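Local structure of tryparedoxin (Leishmania major, 3S9F) at residues F53-S58 / K122-E127; S89-E94 / N98-K103. The protein probably works as a thioredoxin-fold disulfide reductase, passing electrons through a CxxC cysteine pair in the parasite's peroxide detoxification pathway. All coordinates share one frame; numbering follows the deposited sequence.

Contact 1 (53-58 with 122-127) belongs to the hydrophobic core, where strand 50-56 of the thioredoxin-fold sheet meets the C-terminal end of helix 114-123; its chemistry is purely apolar, with no hydrogen bond between the segments. Contact 2 (89-94 with 98-103) joins the loop after strand 83-89 to helix 94-101, is only partly buried, and depends on a helical backbone bond, an amide and a water, with an acid-ring contact deeper in. The two meet where the end of segment 53-58 touches contact 2: Ser56 OG lies 2.5 Å from Tyr100 OH and Ser58 OG 2.6 Å from Asp91 OD1, both probable hydrogen bonds, close to the CxxC helix start.

Contact 1: residues F53-S58 / K122-E127; sequences FYFSAS and KKYSVE
Val126 presses one methyl squarely onto the ring of Phe55. Its CG2 sits 3.8 Å from the centroid of the Phe55 ring and 8° off the ring normal, a CH-pi contact over the middle of one face. With CG1 anti to the backbone N (chi1 -176°), the second methyl reaches back to the root of the same side chain, 3.9 Å from Phe55 CB, so the two branches follow the phenylalanine from CB outward. This is the tight part of the contact, closed in further by Leu120 and Thr121 of helix 114-123 and by Ile133 of the adjacent strand.

Phe55 and Phe53 lie on the same side of strand 50-56 in the thioredoxin-fold sheet, and the segment they meet is the end of helix 114-123. There the chain leaves the helix through a Schellman motif: Ser125, with positive phi, donates from its N to Lys122 O at 3.1 Å, while Val126 N bonds to Thr121 O. The turn sends Val126 into the core.

Toward Tyr124, which is partly exposed, the packing is looser. Tyr124 CE1 approaches Phe53 CD2 obliquely at 4.1 Å, the two side chains crossing at about a right angle, and Phe55 CZ is 4.4 Å from Tyr124 CD1. Here the neighbouring subunit takes part, its His27 packing on Tyr124 and its Leu28 on Phe53. The aliphatic chain of Lys123, an exposed residue, lies against one face of the tyrosine ring, with CD 3.6 Å above the plane and offset toward the rim.

Contact 2: residues S89-E94 / N98-K103; sequences SWDEEE and NAYYAK
Glu94 and Asn98 extend side by side in the same direction, one turn apart in helix 94-101, whose N-cap position is held by Glu93. The helical i to i+4 bond from Asn98 N to Glu94 O measures 3.0 Å, and the same oxygen receives a second, weak bond from Asn98 ND2, bent to 131° at the hydrogen. Swung opposite its backbone N, Glu94 CG comes to 3.6 Å from Asn98 ND2, and the extended chain beyond carries the carboxylate out alongside the amide, their planes only 22° apart. The other end of the amide, OD1, is bonded to Arg35.

Deeper in, Asp91 and Tyr100 meet crosswise instead: their carboxylate and ring planes are 74° apart, and Asp91 OD2 approaches Tyr100 CD2 obliquely at 3.7 Å. The polar ends are held by other parts of the fold: Asp91 OD1 by Ser58, and Tyr100 OH chiefly by Thr67 of helix 61-77, the helix that starts with the CxxC pair. An ST turn shapes the loop before Asp91, whose N donates to Ser89 OG. Toward solvent, one water donates to Glu94 OE2 at 2.7 Å and accepts from Asn98 ND2 at 2.9 Å.

Contact 1: residues F53-S58 / K122-E127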
loop_
_atom_site.group_PDB
_atom_site.type_symbol
_atom_site.label_atom_id
_atom_site.label_comp_id
_atom_site.label_asym_id
_atom_site.label_seq_id
_atom_site.Cartn_x
_atom_site.Cartn_y
_atom_site.Cartn_z
ATOM N N PHE A 53 1.430 -12.325 -8.397
ATOM C CA PHE A 53 1.304 -12.602 -6.959
ATOM C C PHE A 53 1.219 -14.114 -6.791
ATOM O O PHE A 53 0.413 -14.771 -7.453
ATOM C CB PHE A 53 0.053 -11.954 -6.378
ATOM C CG PHE A 53 0.134 -10.464 -6.288
ATOM C CD1 PHE A 53 1.073 -9.858 -5.457
ATOM C CD2 PHE A 53 -0.729 -9.667 -7.038
ATOM C CE1 PHE A 53 1.144 -8.483 -5.359
ATOM C CE2 PHE A 53 -0.660 -8.279 -6.949
ATOM C CZ PHE A 53 0.281 -7.691 -6.122
ATOM N N TYR A 54 2.055 -14.681 -5.918
ATOM C CA TYR A 54 2.044 -16.122 -5.706
ATOM C C TYR A 54 1.500 -16.356 -4.306
ATOM O O TYR A 54 2.123 -15.946 -3.320
ATOM C CB TYR A 54 3.477 -16.676 -5.790
ATOM C CG TYR A 54 3.599 -18.164 -5.569
ATOM C CD1 TYR A 54 4.632 -18.681 -4.784
ATOM C CD2 TYR A 54 2.695 -19.058 -6.165
ATOM C CE1 TYR A 54 4.748 -20.095 -4.571
ATOM C CE2 TYR A 54 2.795 -20.438 -5.960
ATOM C CZ TYR A 54 3.835 -20.937 -5.181
ATOM O OH TYR A 54 3.921 -22.296 -4.998
ATOM N N PHE A 55 0.324 -16.974 -4.234
ATOM C CA PHE A 55 -0.342 -17.268 -2.952
ATOM C C PHE A 55 0.021 -18.679 -2.570
ATOM O O PHE A 55 -0.284 -19.620 -3.301
ATOM C CB PHE A 55 -1.868 -17.116 -3.118
ATOM C CG PHE A 55 -2.298 -15.706 -3.523
ATOM C CD1 PHE A 55 -2.269 -15.298 -4.876
ATOM C CD2 PHE A 55 -2.679 -14.793 -2.561
ATOM C CE1 PHE A 55 -2.632 -13.998 -5.246
ATOM C CE2 PHE A 55 -3.063 -13.492 -2.898
ATOM C CZ PHE A 55 -3.042 -13.082 -4.270
ATOM N N SER A 56 0.714 -18.849 -1.438
ATOM C CA SER A 56 1.201 -20.157 -1.068
ATOM C C SER A 56 1.490 -20.133 0.431
ATOM O O SER A 56 1.429 -19.079 1.058
ATOM C CB SER A 56 2.485 -20.470 -1.841
ATOM O OG SER A 56 2.844 -21.814 -1.649
ATOM N N ALA A 57 1.807 -21.290 0.996
ATOM C CA ALA A 57 2.147 -21.378 2.425
ATOM C C ALA A 57 3.038 -22.578 2.654
ATOM O O ALA A 57 2.927 -23.609 1.951
ATOM C CB ALA A 57 0.888 -21.502 3.278
ATOM N N SER A 58 3.905 -22.453 3.659
ATOM C CA SER A 58 4.856 -23.504 4.013
ATOM C C SER A 58 4.149 -24.810 4.408
ATOM O O SER A 58 4.725 -25.878 4.283
ATOM C CB SER A 58 5.728 -23.028 5.179
ATOM O OG SER A 58 4.939 -22.976 6.364
ATOM N N LYS A 122 -8.841 -11.695 -1.249
ATOM C CA LYS A 122 -10.253 -11.410 -1.506
ATOM C C LYS A 122 -10.427 -10.897 -2.936
ATOM O O LYS A 122 -11.305 -11.367 -3.675
ATOM C CB LYS A 122 -10.814 -10.421 -0.483
ATOM C CG LYS A 122 -12.288 -10.066 -0.743
ATOM C CD LYS A 122 -12.979 -9.563 0.511
ATOM C CE LYS A 122 -14.487 -9.660 0.361
ATOM N NZ LYS A 122 -15.082 -9.848 1.694
ATOM N N LYS A 123 -9.576 -9.960 -3.331
ATOM C CA LYS A 123 -9.675 -9.308 -4.639
ATOM C C LYS A 123 -9.698 -10.300 -5.793
ATOM O O LYS A 123 -10.561 -10.191 -6.686
ATOM C CB LYS A 123 -8.526 -8.321 -4.858
ATOM C CG LYS A 123 -8.584 -7.657 -6.241
ATOM C CD LYS A 123 -7.361 -6.783 -6.548
ATOM C CE LYS A 123 -7.480 -6.183 -7.966
ATOM N NZ LYS A 123 -8.661 -5.274 -8.065
ATOM N N TYR A 124 -8.759 -11.248 -5.763
ATOM C CA TYR A 124 -8.572 -12.212 -6.838
ATOM C C TYR A 124 -9.271 -13.531 -6.585
ATOM O O TYR A 124 -8.984 -14.520 -7.257
ATOM C CB TYR A 124 -7.065 -12.429 -7.104
ATOM C CG TYR A 124 -6.395 -11.175 -7.648
ATOM C CD1 TYR A 124 -5.435 -10.483 -6.897
ATOM C CD2 TYR A 124 -6.713 -10.688 -8.916
ATOM C CE1 TYR A 124 -4.815 -9.330 -7.392
ATOM C CE2 TYR A 124 -6.097 -9.551 -9.426
ATOM C CZ TYR A 124 -5.149 -8.878 -8.664
ATOM O OH TYR A 124 -4.570 -7.738 -9.189
ATOM N N SER A 125 -10.176 -13.536 -5.605
ATOM C CA SER A 125 -10.986 -14.727 -5.276
ATOM C C SER A 125 -10.093 -15.959 -5.139
ATOM O O SER A 125 -10.370 -17.011 -5.736
ATOM C CB SER A 125 -12.041 -14.971 -6.354
ATOM O OG SER A 125 -12.926 -13.878 -6.483
ATOM N N VAL A 126 -9.011 -15.827 -4.374
ATOM C CA VAL A 126 -8.084 -16.932 -4.165
ATOM C C VAL A 126 -8.669 -17.835 -3.086
ATOM O O VAL A 126 -8.570 -17.550 -1.882
ATOM C CB VAL A 126 -6.675 -16.450 -3.768
ATOM C CG1 VAL A 126 -5.727 -17.661 -3.663
ATOM C CG2 VAL A 126 -6.161 -15.462 -4.811
ATOM N N GLU A 127 -9.264 -18.937 -3.524
ATOM C CA GLU A 127 -9.981 -19.807 -2.598
ATOM C C GLU A 127 -9.151 -20.998 -2.163
ATOM O O GLU A 127 -9.503 -21.694 -1.205
ATOM C CB GLU A 127 -11.297 -20.263 -3.214
ATOM C CG GLU A 127 -12.346 -19.181 -3.233
ATOM C CD GLU A 127 -13.279 -19.342 -4.393
ATOM O OE1 GLU A 127 -13.217 -20.403 -5.054
ATOM O OE2 GLU A 127 -14.073 -18.418 -4.639
#

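Contact 2: residues S89-E94 / N98-K103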
loop_
_atom_site.group_PDB
_atom_site.type_symbol
_atom_site.label_atom_id
_atom_site.label_comp_id
_atom_site.label_asym_id
_atom_site.label_seq_id
_atom_site.Cartn_x
_atom_site.Cartn_y
_atom_site.Cartn_z
ATOM N N SER A 89 1.959 -14.473 1.129
ATOM C CA SER A 89 2.026 -15.671 1.959
ATOM C C SER A 89 0.815 -15.903 2.835
ATOM O O SER A 89 0.342 -14.985 3.503
ATOM C CB SER A 89 3.258 -15.617 2.861
ATOM O OG SER A 89 3.246 -16.764 3.697
ATOM N N TRP A 90 0.326 -17.141 2.831
ATOM C CA TRP A 90 -0.708 -17.550 3.760
ATOM C C TRP A 90 -0.129 -18.123 5.066
ATOM O O TRP A 90 -0.872 -18.659 5.886
ATOM C CB TRP A 90 -1.635 -18.565 3.101
ATOM C CG TRP A 90 -2.656 -17.966 2.153
ATOM C CD1 TRP A 90 -2.635 -16.734 1.543
ATOM C CD2 TRP A 90 -3.849 -18.612 1.714
ATOM N NE1 TRP A 90 -3.763 -16.582 0.739
ATOM C CE2 TRP A 90 -4.513 -17.728 0.827
ATOM C CE3 TRP A 90 -4.414 -19.870 1.973
ATOM C CZ2 TRP A 90 -5.731 -18.059 0.209
ATOM C CZ3 TRP A 90 -5.614 -20.202 1.371
ATOM C CH2 TRP A 90 -6.257 -19.299 0.478
ATOM N N ASP A 91 1.176 -17.975 5.271
ATOM C CA ASP A 91 1.774 -18.339 6.564
ATOM C C ASP A 91 1.436 -17.256 7.567
ATOM O O ASP A 91 1.580 -16.064 7.281
ATOM C CB ASP A 91 3.288 -18.466 6.457
ATOM C CG ASP A 91 3.720 -19.802 5.910
ATOM O OD1 ASP A 91 3.528 -20.813 6.615
ATOM O OD2 ASP A 91 4.264 -19.844 4.790
ATOM N N GLU A 92 1.003 -17.676 8.747
ATOM C CA GLU A 92 0.699 -16.727 9.804
ATOM C C GLU A 92 1.737 -16.754 10.906
ATOM O O GLU A 92 1.747 -15.875 11.767
ATOM C CB GLU A 92 -0.710 -16.949 10.338
ATOM C CG GLU A 92 -1.759 -16.484 9.337
ATOM C CD GLU A 92 -3.186 -16.677 9.827
ATOM O OE1 GLU A 92 -3.439 -16.554 11.047
ATOM O OE2 GLU A 92 -4.061 -16.945 8.977
ATOM N N GLU A 93 2.612 -17.757 10.865
ATOM C CA GLU A 93 3.764 -17.799 11.759
ATOM C C GLU A 93 4.975 -17.233 11.043
ATOM O O GLU A 93 5.307 -17.674 9.949
ATOM C CB GLU A 93 4.050 -19.235 12.236
ATOM C CG GLU A 93 2.897 -19.894 13.000
ATOM C CD GLU A 93 2.629 -19.246 14.363
ATOM O OE1 GLU A 93 3.552 -18.639 14.946
ATOM O OE2 GLU A 93 1.485 -19.342 14.850
ATOM N N GLU A 94 5.647 -16.275 11.680
ATOM C CA GLU A 94 6.766 -15.582 11.049
ATOM C C GLU A 94 7.983 -16.471 10.795
ATOM O O GLU A 94 8.674 -16.300 9.794
ATOM C CB GLU A 94 7.166 -14.340 11.852
ATOM C CG GLU A 94 8.198 -13.461 11.163
ATOM C CD GLU A 94 8.261 -12.065 11.763
ATOM O OE1 GLU A 94 7.666 -11.855 12.853
ATOM O OE2 GLU A 94 8.908 -11.184 11.151
ATOM N N ASN A 98 9.477 -17.184 7.071
ATOM C CA ASN A 98 10.868 -16.956 6.675
ATOM C C ASN A 98 11.575 -18.198 6.126
ATOM O O ASN A 98 12.351 -18.092 5.164
ATOM C CB ASN A 98 11.681 -16.287 7.784
ATOM C CG ASN A 98 11.491 -14.790 7.799
ATOM O OD1 ASN A 98 11.882 -14.096 6.855
ATOM N ND2 ASN A 98 10.863 -14.282 8.855
ATOM N N ALA A 99 11.293 -19.350 6.727
ATOM C CA ALA A 99 11.878 -20.655 6.293
ATOM C C ALA A 99 11.493 -20.935 4.834
ATOM O O ALA A 99 12.306 -21.430 4.031
ATOM C CB ALA A 99 11.404 -21.792 7.185
ATOM N N TYR A 100 10.232 -20.655 4.524
ATOM C CA TYR A 100 9.664 -20.878 3.191
ATOM C C TYR A 100 10.135 -19.855 2.172
ATOM O O TYR A 100 10.533 -20.216 1.060
ATOM C CB TYR A 100 8.127 -20.928 3.286
ATOM C CG TYR A 100 7.384 -21.381 2.033
ATOM C CD1 TYR A 100 7.883 -22.402 1.212
ATOM C CD2 TYR A 100 6.164 -20.812 1.708
ATOM C CE1 TYR A 100 7.165 -22.810 0.055
ATOM C CE2 TYR A 100 5.438 -21.220 0.579
ATOM C CZ TYR A 100 5.942 -22.211 -0.221
ATOM O OH TYR A 100 5.226 -22.613 -1.309
ATOM N N TYR A 101 10.105 -18.578 2.541
ATOM C CA TYR A 101 10.529 -17.537 1.607
ATOM C C TYR A 101 12.019 -17.672 1.283
ATOM O O TYR A 101 12.463 -17.340 0.185
ATOM C CB TYR A 101 10.236 -16.143 2.166
ATOM C CG TYR A 101 10.753 -15.030 1.271
ATOM C CD1 TYR A 101 10.320 -14.903 -0.063
ATOM C CD2 TYR A 101 11.664 -14.097 1.763
ATOM C CE1 TYR A 101 10.796 -13.866 -0.873
ATOM C CE2 TYR A 101 12.158 -13.071 0.963
ATOM C CZ TYR A 101 11.717 -12.963 -0.351
ATOM O OH TYR A 101 12.207 -11.957 -1.146
ATOM N N ALA A 102 12.783 -18.211 2.224
ATOM C CA ALA A 102 14.222 -18.456 2.004
ATOM C C ALA A 102 14.508 -19.357 0.799
ATOM O O ALA A 102 15.594 -19.294 0.211
ATOM C CB ALA A 102 14.859 -19.072 3.272
ATOM N N LYS A 103 13.534 -20.195 0.447
ATOM C CA LYS A 103 13.647 -21.111 -0.691
ATOM C C LYS A 103 13.346 -20.413 -2.033
ATOM O O LYS A 103 13.531 -21.000 -3.101
ATOM C CB LYS A 103 12.693 -22.290 -0.490
ATOM C CG LYS A 103 13.075 -23.143 0.719
ATOM C CD LYS A 103 12.119 -24.297 0.931
ATOM C CE LYS A 103 12.748 -25.301 1.875
ATOM N NZ LYS A 103 11.767 -26.281 2.390
HETATM O O HOH W 1 10.147 -11.465 8.750
#